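Local coordinates for YokD protein (Bacillus subtilis, PDB 2NYG), which binds coenzyme A and is probably an N-acetyltransferase of the antibiotic-acetylating family that may contribute to antibiotic resistance, at residues Ala51-Leu56 / Glu117-Tyr122; Pro69-Glu74 / Arg110-Ile115; His130-Phe135 / Ile197-Pro202; Cys183-Glu188 / Phe219-Phe224. All coordinates share one frame; numbering follows the deposited sequence.

How the contacts relate
Contacts 1 and 2 share helix 114-119 and lie about 14 Å apart between centres, Val52 CG1 and Ile115 CD1 meeting at 3.9 Å; contact 2 is nested within the loop that contact 1 closes. Contact 2 touches coenzyme A directly, whereas in contact 1 the side chain of Leu118 stays about 10 Å from it. The loop before strand 135-139 ties contact 2 to contact 3 (centres about 13 Å apart), probably through hydrogen bonds from Ser70 N to Ser134 O (2.8 Å) and Ser72 N to Asn132 O (3.0 Å). Contact 3 reaches contact 4 where Tyr133 OH rests 3.7 Å from Phe219 CE1. Contacts 1 and 4 lie on opposite sides of the chain's centre.

Contact 1 (Ala51-Leu56 / Glu117-Tyr122); sequences AVIQAL and ELFRSY
Ile53 reaches from helix 48-60 into an apolar recess formed by Leu118, Phe119 and Tyr122, and this is where the contact is tight. Its two branches divide the work. CG2, set anti to the backbone N (CG1 chi1 -63°), sits 3.6 Å from Phe119 CD1 at the edge of that ring and also over the face of Tyr122, 4.0 Å from the ring centroid and only 9° off the normal, a well-centred CH-pi contact. The other branch runs out almost straight, and its CD1 lies 3.9 Å from Leu118 CD2. One isoleucine thus fills the space between two rings and a leucine, all of them buried.

The partly exposed side is looser and polar. The extended chain of Gln54 carries NE2 to the hydroxyl of Tyr122, donating to OH at 3.0 Å with an N-H...O angle of 155°; the oxygen lies close to the amide plane, while the amide and the tyrosine ring stand nearly perpendicular. Tyr105 of the second subunit meets the Tyr122 ring and also packs on Gln54, which places this flank at the dimer interface.

A type I turn from Phe119 to Tyr122 brings the tyrosine round so that one ring face meets Ile53 CG2. Helix 48-60 is the crossover of a beta-alpha-beta unit linking parallel strands 32-37 and 65-69, the element on which alpha/beta folds are built.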
# COMPACT_ATOMS: atom_id res chain seq x y z
N ALA A 51 -10.98 5.05 -5.49
CA ALA A 51 -12.34 5.51 -5.73
C ALA A 51 -13.13 5.56 -4.43
O ALA A 51 -14.03 6.39 -4.27
CB ALA A 51 -13.03 4.58 -6.72
N VAL A 52 -12.80 4.68 -3.49
CA VAL A 52 -13.52 4.67 -2.23
C VAL A 52 -13.02 5.82 -1.38
O VAL A 52 -13.80 6.47 -0.70
CB VAL A 52 -13.35 3.32 -1.47
CG1 VAL A 52 -14.15 3.32 -0.15
CG2 VAL A 52 -13.84 2.18 -2.35
N ILE A 53 -11.72 6.08 -1.44
CA ILE A 53 -11.13 7.16 -0.67
C ILE A 53 -11.66 8.52 -1.11
O ILE A 53 -11.93 9.39 -0.29
CB ILE A 53 -9.61 7.18 -0.82
CG1 ILE A 53 -9.02 5.89 -0.27
CG2 ILE A 53 -9.04 8.41 -0.12
CD1 ILE A 53 -7.55 5.75 -0.55
N GLN A 54 -11.82 8.70 -2.41
CA GLN A 54 -12.29 9.97 -2.94
C GLN A 54 -13.76 10.17 -2.65
O GLN A 54 -14.23 11.29 -2.48
CB GLN A 54 -12.01 10.00 -4.43
CG GLN A 54 -10.56 9.69 -4.70
CD GLN A 54 -10.20 9.75 -6.16
OE1 GLN A 54 -10.92 9.23 -7.01
NE2 GLN A 54 -9.08 10.37 -6.46
N ALA A 55 -14.50 9.06 -2.59
CA ALA A 55 -15.92 9.12 -2.30
C ALA A 55 -16.06 9.57 -0.85
O ALA A 55 -16.99 10.29 -0.50
CB ALA A 55 -16.55 7.75 -2.52
N LEU A 56 -15.14 9.13 -0.01
CA LEU A 56 -15.18 9.51 1.39
C LEU A 56 -14.87 10.98 1.52
O LEU A 56 -15.51 11.70 2.29
CB LEU A 56 -14.18 8.68 2.19
CG LEU A 56 -14.76 7.37 2.73
CD1 LEU A 56 -13.68 6.34 2.98
CD2 LEU A 56 -15.54 7.68 3.99
N GLU A 117 -4.18 0.97 3.73
CA GLU A 117 -2.80 0.92 3.29
C GLU A 117 -2.52 1.97 2.22
O GLU A 117 -1.44 2.57 2.19
CB GLU A 117 -2.45 -0.49 2.78
CG GLU A 117 -1.01 -0.62 2.29
CD GLU A 117 0.03 -0.38 3.38
OE1 GLU A 117 -0.28 0.27 4.40
OE2 GLU A 117 1.18 -0.83 3.20
N LEU A 118 -3.49 2.19 1.36
CA LEU A 118 -3.35 3.18 0.32
C LEU A 118 -3.63 4.57 0.88
O LEU A 118 -2.98 5.55 0.51
CB LEU A 118 -4.32 2.90 -0.82
CG LEU A 118 -4.18 3.95 -1.91
CD1 LEU A 118 -2.79 3.85 -2.53
CD2 LEU A 118 -5.25 3.75 -2.93
N PHE A 119 -4.59 4.65 1.79
CA PHE A 119 -4.97 5.92 2.38
C PHE A 119 -3.84 6.58 3.16
O PHE A 119 -3.78 7.81 3.25
CB PHE A 119 -6.18 5.73 3.29
CG PHE A 119 -6.72 7.01 3.84
CD1 PHE A 119 -7.29 7.96 2.99
CD2 PHE A 119 -6.62 7.29 5.20
CE1 PHE A 119 -7.74 9.16 3.48
CE2 PHE A 119 -7.07 8.50 5.70
CZ PHE A 119 -7.63 9.43 4.83
N ARG A 120 -2.95 5.76 3.71
CA ARG A 120 -1.84 6.28 4.50
C ARG A 120 -0.82 7.05 3.69
O ARG A 120 -0.14 7.91 4.22
CB ARG A 120 -1.13 5.16 5.27
CG ARG A 120 -0.48 4.09 4.39
CD ARG A 120 0.40 3.16 5.21
NE ARG A 120 1.83 3.41 5.01
CZ ARG A 120 2.63 2.64 4.28
NH1 ARG A 120 2.14 1.56 3.69
NH2 ARG A 120 3.91 2.94 4.15
N SER A 121 -0.70 6.75 2.41
CA SER A 121 0.26 7.48 1.60
C SER A 121 -0.47 8.23 0.50
O SER A 121 0.02 8.36 -0.63
CB SER A 121 1.30 6.54 1.02
OG SER A 121 0.71 5.69 0.05
N TYR A 122 -1.66 8.72 0.84
CA TYR A 122 -2.49 9.48 -0.08
C TYR A 122 -2.16 10.96 0.16
O TYR A 122 -1.89 11.37 1.29
CB TYR A 122 -3.97 9.23 0.21
CG TYR A 122 -4.91 9.69 -0.88
CD1 TYR A 122 -5.06 8.95 -2.05
CD2 TYR A 122 -5.69 10.84 -0.72
CE1 TYR A 122 -5.96 9.34 -3.05
CE2 TYR A 122 -6.59 11.24 -1.72
CZ TYR A 122 -6.72 10.49 -2.88
OH TYR A 122 -7.62 10.85 -3.85

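Contact 2 (Pro69-Glu74 / Arg110-Ile115); sequences PSQSVE and RGMGQI. With COA (coenzyme A), chain G.
Pro69, at the end of strand 65-69, meets Met112 of the coenzyme A-binding loop that leads into helix 114-119. Met112 CE lies 3.5 Å from Pro69 CB. The methionine is bent at chi2 (-62°) and chi3, which brings its methyl to Pro69 and the Gln71 side chain, although its exact place, modelled very close to Gln71 N, is doubtful. Ser70 turns its side chain away, and its CA is the nearest to that of Met112, at 6.6 Å. Gln71 crosses the methionine at about a right angle with its aliphatic part. Glu74, at the solvent-exposed end, lies near Arg110, but the two make no salt bridge (Glu74 OE2 and Arg110 NE 6.0 Å apart); Glu74 OE1 is instead hydrogen-bonded to Thr109 OG1.

Behind Met112 the same loop holds the cofactor. Gly111 O accepts a nearly straight hydrogen bond (168°) from the pantetheine amide N8P of coenzyme A at 3.2 Å. Gly113, the helix N-cap, has a positive phi (102°) suited to a residue without a side chain, and the methyl CEP of coenzyme A packs close to it. In the first turn of the helix, Gln114 N donates to the phosphate oxygen O2A at 2.6 Å.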
# COMPACT_ATOMS: atom_id res chain seq x y z
N PRO A 69 -7.48 3.69 11.40
CA PRO A 69 -6.47 3.07 12.24
C PRO A 69 -5.43 2.52 11.28
O PRO A 69 -5.78 1.95 10.25
CB PRO A 69 -7.25 1.98 12.97
CG PRO A 69 -8.20 1.54 11.93
CD PRO A 69 -8.68 2.83 11.32
N SER A 70 -4.15 2.72 11.58
CA SER A 70 -3.10 2.23 10.68
C SER A 70 -2.02 1.49 11.44
O SER A 70 -0.83 1.76 11.28
CB SER A 70 -2.49 3.41 9.93
OG SER A 70 -2.07 4.42 10.83
N GLN A 71 -2.46 0.54 12.26
CA GLN A 71 -1.61 -0.30 13.09
C GLN A 71 -0.55 -1.12 12.37
O GLN A 71 -0.76 -1.61 11.27
CB GLN A 71 -2.48 -1.24 13.92
CG GLN A 71 -3.45 -0.52 14.84
CD GLN A 71 -4.48 -1.46 15.41
OE1 GLN A 71 -4.27 -2.67 15.42
NE2 GLN A 71 -5.60 -0.91 15.89
N SER A 72 0.59 -1.28 13.03
CA SER A 72 1.72 -2.04 12.52
C SER A 72 2.19 -2.93 13.67
O SER A 72 3.35 -2.88 14.11
CB SER A 72 2.83 -1.08 12.07
OG SER A 72 3.11 -0.12 13.08
N VAL A 73 1.25 -3.74 14.14
CA VAL A 73 1.42 -4.67 15.24
C VAL A 73 2.63 -5.61 15.13
O VAL A 73 3.11 -6.10 16.14
CB VAL A 73 0.14 -5.51 15.40
CG1 VAL A 73 0.25 -6.45 16.57
CG2 VAL A 73 -1.04 -4.58 15.60
N GLU A 74 3.12 -5.83 13.91
CA GLU A 74 4.27 -6.72 13.67
C GLU A 74 5.59 -6.22 14.26
O GLU A 74 6.54 -6.99 14.39
CB GLU A 74 4.46 -6.94 12.17
CG GLU A 74 3.33 -7.71 11.51
CD GLU A 74 2.31 -6.81 10.87
OE1 GLU A 74 2.27 -5.61 11.20
OE2 GLU A 74 1.55 -7.32 10.02
N ARG A 110 -1.78 -6.33 7.73
CA ARG A 110 -2.71 -6.82 6.72
C ARG A 110 -4.20 -6.73 7.08
O ARG A 110 -5.04 -6.42 6.23
CB ARG A 110 -2.36 -8.27 6.36
CG ARG A 110 -0.87 -8.59 6.39
CD ARG A 110 -0.02 -7.49 5.77
NE ARG A 110 -0.33 -7.22 4.36
CZ ARG A 110 0.10 -7.94 3.34
NH1 ARG A 110 0.87 -9.01 3.54
NH2 ARG A 110 -0.22 -7.58 2.10
N GLY A 111 -4.53 -7.01 8.34
CA GLY A 111 -5.91 -6.95 8.77
C GLY A 111 -6.58 -5.59 8.68
O GLY A 111 -7.80 -5.52 8.71
N MET A 112 -5.79 -4.52 8.59
CA MET A 112 -6.33 -3.16 8.51
C MET A 112 -7.03 -2.86 7.19
O MET A 112 -7.84 -1.93 7.09
CB MET A 112 -5.21 -2.13 8.71
CG MET A 112 -4.52 -2.24 10.04
SD MET A 112 -5.64 -1.97 11.41
CE MET A 112 -4.99 -0.56 12.06
N GLY A 113 -6.72 -3.64 6.16
CA GLY A 113 -7.36 -3.44 4.87
C GLY A 113 -6.53 -2.72 3.83
O GLY A 113 -5.61 -1.97 4.16
N GLN A 114 -6.87 -2.94 2.57
CA GLN A 114 -6.17 -2.32 1.46
C GLN A 114 -6.40 -0.81 1.43
O GLN A 114 -5.47 -0.04 1.20
CB GLN A 114 -6.63 -2.95 0.14
CG GLN A 114 -6.03 -4.33 -0.06
CD GLN A 114 -6.32 -4.92 -1.42
OE1 GLN A 114 -6.79 -4.23 -2.33
NE2 GLN A 114 -6.02 -6.22 -1.56
N ILE A 115 -7.64 -0.40 1.65
CA ILE A 115 -7.98 1.02 1.65
C ILE A 115 -7.11 1.82 2.62
O ILE A 115 -6.61 2.89 2.27
CB ILE A 115 -9.45 1.22 1.99
CG1 ILE A 115 -10.30 0.82 0.79
CG2 ILE A 115 -9.72 2.66 2.36
CD1 ILE A 115 -11.76 0.54 1.12
N1A COA G . -13.61 -3.88 -5.72
C2A COA G . -13.86 -4.79 -4.69
N3A COA G . -12.83 -5.57 -4.22
C4A COA G . -11.56 -5.45 -4.75
C5A COA G . -11.26 -4.55 -5.79
C6A COA G . -12.31 -3.75 -6.28
N6A COA G . -12.10 -2.88 -7.26
N7A COA G . -9.94 -4.67 -6.10
C8A COA G . -9.41 -5.62 -5.28
N9A COA G . -10.43 -6.11 -4.44
C1B COA G . -10.39 -7.15 -3.39
C2B COA G . -9.19 -8.14 -3.41
O2B COA G . -9.22 -9.11 -4.48
C3B COA G . -9.28 -8.78 -2.04
O3B COA G . -10.22 -9.89 -2.23
P3B COA G . -9.96 -11.43 -1.76
O7A COA G . -8.61 -11.55 -1.03
O8A COA G . -9.87 -12.32 -2.98
O9A COA G . -11.12 -11.86 -0.90
C4B COA G . -9.84 -7.66 -1.12
O4B COA G . -10.47 -6.72 -2.02
C5B COA G . -8.76 -6.90 -0.28
O5B COA G . -9.48 -5.90 0.50
P1A COA G . -9.19 -5.74 2.05
O1A COA G . -10.05 -4.68 2.65
O2A COA G . -7.70 -5.43 2.28
O3A COA G . -9.48 -7.17 2.58
P2A COA G . -10.92 -7.81 2.84
O4A COA G . -11.04 -9.03 1.99
O5A COA G . -12.08 -6.87 2.54
O6A COA G . -10.77 -8.09 4.44
CBP COA G . -10.59 -6.77 6.59
CCP COA G . -11.45 -7.29 5.41
CDP COA G . -9.36 -7.69 6.82
CEP COA G . -10.18 -5.32 6.24
CAP COA G . -11.43 -6.92 7.91
OAP COA G . -12.68 -7.55 7.55
C9P COA G . -11.74 -5.60 8.66
O9P COA G . -13.06 -5.31 8.80
N8P COA G . -10.83 -4.72 9.15
C7P COA G . -11.23 -3.40 9.68
C6P COA G . -10.39 -2.18 9.27

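Contact 3 (His130-Phe135 / Ile197-Pro202); sequences HPNYSF and INRGAP
The loop of residues 130-135 comes nearest to strand 196-201 at Pro131 and Ala201, whose CA atoms are 6.9 Å apart, and it is side chains that bridge the gap. At this point the meeting is modest and apolar, Pro131 CG lying 4.2 Å from Ala201 CB. Further along, Arg199 supplies most of the contact from the strand side. Its chain bends at chi3 (73°), and this brings one face of the guanidinium to the hydroxyl of Tyr133: OH stands over the centre of that face, 3.7 Å from CZ, with the ring and guanidinium planes 27° apart. Asn132 and Arg199 come at each other from opposite directions, Asn132 meeting the guanidinium at its edge, with its CG 3.6 Å from Arg199 NH2 and its amide turned steeply against the guanidinium plane.

Strand 196-201 is an outer strand of a three-stranded antiparallel sheet, and its neighbour, strand 208-217, provides Tyr214, whose OH takes a hydrogen bond from Arg199 NE. The loop on the other side leads into strand 135-139 of the large mixed sheet, so the contact joins the two sheets.

His130 probably helps to hold the loop, its ND1 accepting two backbone N-H groups, from Asn132 N and Tyr133 N, each at 3.1 Å. The bond from Tyr133 N is almost straight at 177° but comes from well out of the imidazole plane. His130 NE2 is hydrogen-bonded to Leu151 O.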
# COMPACT_ATOMS: atom_id res chain seq x y z
N HIS A 130 2.92 6.47 16.75
CA HIS A 130 3.01 5.26 17.56
C HIS A 130 3.46 4.10 16.67
O HIS A 130 3.02 3.99 15.52
CB HIS A 130 1.67 4.96 18.22
CG HIS A 130 1.78 4.07 19.41
ND1 HIS A 130 1.89 2.69 19.31
CD2 HIS A 130 1.87 4.35 20.73
CE1 HIS A 130 2.05 2.18 20.51
NE2 HIS A 130 2.04 3.16 21.40
N PRO A 131 4.33 3.23 17.17
CA PRO A 131 4.86 2.07 16.43
C PRO A 131 3.91 0.89 16.22
O PRO A 131 4.12 0.06 15.32
CB PRO A 131 6.09 1.70 17.24
CG PRO A 131 5.66 2.01 18.63
CD PRO A 131 5.03 3.38 18.46
N ASN A 132 2.85 0.83 17.03
CA ASN A 132 1.89 -0.25 16.89
C ASN A 132 0.48 0.21 16.60
O ASN A 132 -0.19 -0.35 15.75
CB ASN A 132 1.86 -1.12 18.14
CG ASN A 132 3.15 -1.88 18.37
OD1 ASN A 132 3.94 -2.11 17.46
ND2 ASN A 132 3.34 -2.31 19.61
N TYR A 133 0.03 1.22 17.32
CA TYR A 133 -1.34 1.70 17.17
C TYR A 133 -1.47 3.10 16.59
O TYR A 133 -2.11 3.98 17.17
CB TYR A 133 -2.02 1.63 18.53
CG TYR A 133 -1.84 0.29 19.21
CD1 TYR A 133 -2.33 -0.89 18.63
CD2 TYR A 133 -1.21 0.21 20.46
CE1 TYR A 133 -2.20 -2.12 19.28
CE2 TYR A 133 -1.08 -1.02 21.12
CZ TYR A 133 -1.57 -2.18 20.52
OH TYR A 133 -1.43 -3.39 21.15
N SER A 134 -0.85 3.31 15.44
CA SER A 134 -0.92 4.61 14.79
C SER A 134 -2.25 4.77 14.08
O SER A 134 -2.95 3.79 13.82
CB SER A 134 0.22 4.77 13.78
OG SER A 134 0.37 3.60 12.99
N PHE A 135 -2.59 6.02 13.79
CA PHE A 135 -3.79 6.36 13.06
C PHE A 135 -3.34 7.26 11.93
O PHE A 135 -2.21 7.76 11.92
CB PHE A 135 -4.77 7.11 13.96
CG PHE A 135 -5.46 6.25 14.96
CD1 PHE A 135 -6.70 5.68 14.68
CD2 PHE A 135 -4.88 6.01 16.20
CE1 PHE A 135 -7.35 4.89 15.62
CE2 PHE A 135 -5.51 5.22 17.15
CZ PHE A 135 -6.76 4.66 16.86
N ILE A 197 0.65 -5.32 30.60
CA ILE A 197 1.74 -6.08 30.00
C ILE A 197 2.88 -5.16 29.57
O ILE A 197 2.71 -3.95 29.44
CB ILE A 197 1.26 -6.89 28.77
CG1 ILE A 197 0.52 -6.00 27.79
CG2 ILE A 197 0.38 -8.03 29.22
CD1 ILE A 197 0.02 -6.72 26.55
N ASN A 198 4.04 -5.76 29.37
CA ASN A 198 5.24 -5.03 28.97
C ASN A 198 5.44 -5.32 27.50
O ASN A 198 5.51 -6.49 27.11
CB ASN A 198 6.45 -5.54 29.75
CG ASN A 198 6.35 -5.24 31.23
OD1 ASN A 198 6.55 -4.10 31.65
ND2 ASN A 198 6.03 -6.25 32.02
N ARG A 199 5.52 -4.27 26.70
CA ARG A 199 5.72 -4.44 25.27
C ARG A 199 7.03 -3.79 24.83
O ARG A 199 7.63 -2.98 25.56
CB ARG A 199 4.55 -3.86 24.47
CG ARG A 199 3.29 -4.68 24.54
CD ARG A 199 2.09 -3.93 23.98
NE ARG A 199 2.12 -3.81 22.53
CZ ARG A 199 1.90 -4.82 21.69
NH1 ARG A 199 1.65 -6.04 22.16
NH2 ARG A 199 1.95 -4.63 20.38
N GLY A 200 7.48 -4.16 23.64
CA GLY A 200 8.71 -3.60 23.13
C GLY A 200 8.63 -3.37 21.63
O GLY A 200 7.92 -4.10 20.93
N ALA A 201 9.35 -2.37 21.14
CA ALA A 201 9.34 -2.08 19.72
C ALA A 201 10.51 -1.24 19.26
O ALA A 201 11.11 -0.51 20.04
CB ALA A 201 8.03 -1.38 19.35
N PRO A 202 10.87 -1.36 17.97
CA PRO A 202 11.96 -0.61 17.35
C PRO A 202 11.52 0.84 17.18
O PRO A 202 10.44 1.11 16.68
CB PRO A 202 12.13 -1.32 16.01
CG PRO A 202 11.71 -2.71 16.31
CD PRO A 202 10.47 -2.49 17.12

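Contact 4 (Cys183-Glu188 / Phe219-Phe224); sequences CFHLAE and FREELF
Glu188 and Arg220 meet beside an aromatic cluster of Phe184, His185, Phe219 and Phe224, which joins helix 183-187 to the loop leading into helix 224-234. Both carboxylate oxygens of this buried glutamate are engaged. OE1 accepts from His185 ND1 at 3.0 Å, a His-carboxylate hydrogen bond that meets the oxygen nearly along its C-O axis and is tilted from the imidazole plane. OE2 takes the backbone N-H of Arg220 on its syn lone pair, at 2.7 Å, and also a hydrogen bond from a water. That water in turn accepts from Arg220 NE and so bridges the two side chains, which make no direct salt bridge; Arg220 NH2 is paired with Asp267 of helix 252-268.

The bond to Glu188 restrains the imidazole, and two rings pack against it. Phe224 directs its edge at one face of His185 in a T-shaped pair (centroids 4.8 Å apart, planes at 71°), while Phe219 presents its own face to ND1, the two rings lying obliquely. Glu221 CA lies over one face of Phe224, and the edge of the Phe184 ring turns toward the other, where Phe184 CB stands 3.7 Å from the Phe224 ring centroid, almost on the ring normal.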
# COMPACT_ATOMS: atom_id res chain seq x y z
N CYS A 183 -12.42 2.08 18.52
CA CYS A 183 -12.80 3.03 19.56
C CYS A 183 -13.05 2.39 20.92
O CYS A 183 -12.77 2.99 21.96
CB CYS A 183 -14.02 3.84 19.13
SG CYS A 183 -15.51 2.87 18.94
N PHE A 184 -13.58 1.16 20.93
CA PHE A 184 -13.85 0.47 22.19
C PHE A 184 -12.63 0.33 23.10
O PHE A 184 -12.76 0.40 24.32
CB PHE A 184 -14.46 -0.90 21.91
CG PHE A 184 -15.87 -0.83 21.42
CD1 PHE A 184 -16.40 -1.84 20.63
CD2 PHE A 184 -16.68 0.25 21.75
CE1 PHE A 184 -17.71 -1.77 20.17
CE2 PHE A 184 -17.99 0.33 21.30
CZ PHE A 184 -18.50 -0.67 20.50
N HIS A 185 -11.46 0.11 22.50
CA HIS A 185 -10.25 -0.03 23.28
C HIS A 185 -10.16 1.11 24.29
O HIS A 185 -9.71 0.91 25.41
CB HIS A 185 -8.99 0.01 22.40
CG HIS A 185 -8.71 -1.25 21.65
ND1 HIS A 185 -8.46 -2.46 22.27
CD2 HIS A 185 -8.59 -1.48 20.32
CE1 HIS A 185 -8.19 -3.37 21.35
NE2 HIS A 185 -8.26 -2.81 20.16
N LEU A 186 -10.56 2.31 23.89
CA LEU A 186 -10.50 3.46 24.79
C LEU A 186 -11.22 3.21 26.12
O LEU A 186 -10.72 3.58 27.18
CB LEU A 186 -11.07 4.71 24.11
CG LEU A 186 -11.15 6.00 24.94
CD1 LEU A 186 -9.77 6.48 25.39
CD2 LEU A 186 -11.83 7.05 24.09
N ALA A 187 -12.40 2.58 26.06
CA ALA A 187 -13.15 2.28 27.28
C ALA A 187 -12.31 1.41 28.23
O ALA A 187 -12.40 1.55 29.46
CB ALA A 187 -14.44 1.58 26.92
N GLU A 188 -11.49 0.52 27.68
CA GLU A 188 -10.64 -0.35 28.50
C GLU A 188 -9.67 0.42 29.39
O GLU A 188 -9.05 -0.18 30.26
CB GLU A 188 -9.88 -1.36 27.63
CG GLU A 188 -10.78 -2.45 27.06
CD GLU A 188 -10.09 -3.40 26.10
OE1 GLU A 188 -9.59 -2.93 25.05
OE2 GLU A 188 -10.05 -4.61 26.38
N PHE A 219 -5.43 -5.91 25.96
CA PHE A 219 -6.79 -5.76 25.47
C PHE A 219 -7.62 -7.01 25.39
O PHE A 219 -7.10 -8.10 25.26
CB PHE A 219 -6.75 -5.07 24.12
CG PHE A 219 -6.01 -3.77 24.14
CD1 PHE A 219 -5.07 -3.47 23.16
CD2 PHE A 219 -6.24 -2.84 25.14
CE1 PHE A 219 -4.38 -2.27 23.19
CE2 PHE A 219 -5.56 -1.65 25.17
CZ PHE A 219 -4.63 -1.36 24.20
N ARG A 220 -8.93 -6.83 25.45
CA ARG A 220 -9.89 -7.92 25.37
C ARG A 220 -10.80 -7.68 24.16
O ARG A 220 -12.02 -7.79 24.25
CB ARG A 220 -10.74 -7.98 26.64
CG ARG A 220 -9.98 -8.38 27.88
CD ARG A 220 -10.89 -8.49 29.07
NE ARG A 220 -11.32 -7.19 29.55
CZ ARG A 220 -12.33 -6.99 30.38
NH1 ARG A 220 -13.04 -8.03 30.81
NH2 ARG A 220 -12.63 -5.77 30.81
N GLU A 221 -10.18 -7.37 23.03
CA GLU A 221 -10.93 -7.11 21.82
C GLU A 221 -11.88 -8.25 21.41
O GLU A 221 -12.81 -8.04 20.63
CB GLU A 221 -9.98 -6.77 20.66
CG GLU A 221 -9.21 -7.94 20.08
CD GLU A 221 -7.76 -8.04 20.57
OE1 GLU A 221 -7.27 -7.07 21.18
OE2 GLU A 221 -7.13 -9.10 20.33
N GLU A 222 -11.66 -9.44 21.97
CA GLU A 222 -12.49 -10.60 21.65
C GLU A 222 -13.95 -10.39 22.01
O GLU A 222 -14.82 -11.07 21.48
CB GLU A 222 -11.98 -11.85 22.37
CG GLU A 222 -12.20 -11.85 23.86
CD GLU A 222 -10.98 -11.41 24.63
OE1 GLU A 222 -10.08 -10.80 24.01
OE2 GLU A 222 -10.92 -11.66 25.86
N LEU A 223 -14.21 -9.43 22.90
CA LEU A 223 -15.55 -9.10 23.35
C LEU A 223 -16.27 -8.01 22.54
O LEU A 223 -17.51 -7.95 22.53
CB LEU A 223 -15.49 -8.65 24.81
CG LEU A 223 -14.95 -9.64 25.85
CD1 LEU A 223 -14.80 -8.93 27.18
CD2 LEU A 223 -15.88 -10.84 25.96
N PHE A 224 -15.49 -7.17 21.85
CA PHE A 224 -16.03 -6.06 21.07
C PHE A 224 -17.26 -6.40 20.27
O PHE A 224 -18.16 -5.59 20.16
CB PHE A 224 -14.96 -5.49 20.14
CG PHE A 224 -13.85 -4.77 20.87
CD1 PHE A 224 -13.77 -4.82 22.26
CD2 PHE A 224 -12.86 -4.08 20.16
CE1 PHE A 224 -12.72 -4.21 22.93
CE2 PHE A 224 -11.80 -3.47 20.83
CZ PHE A 224 -11.73 -3.53 22.21
O HOH W 1 -9.99 -4.94 29.06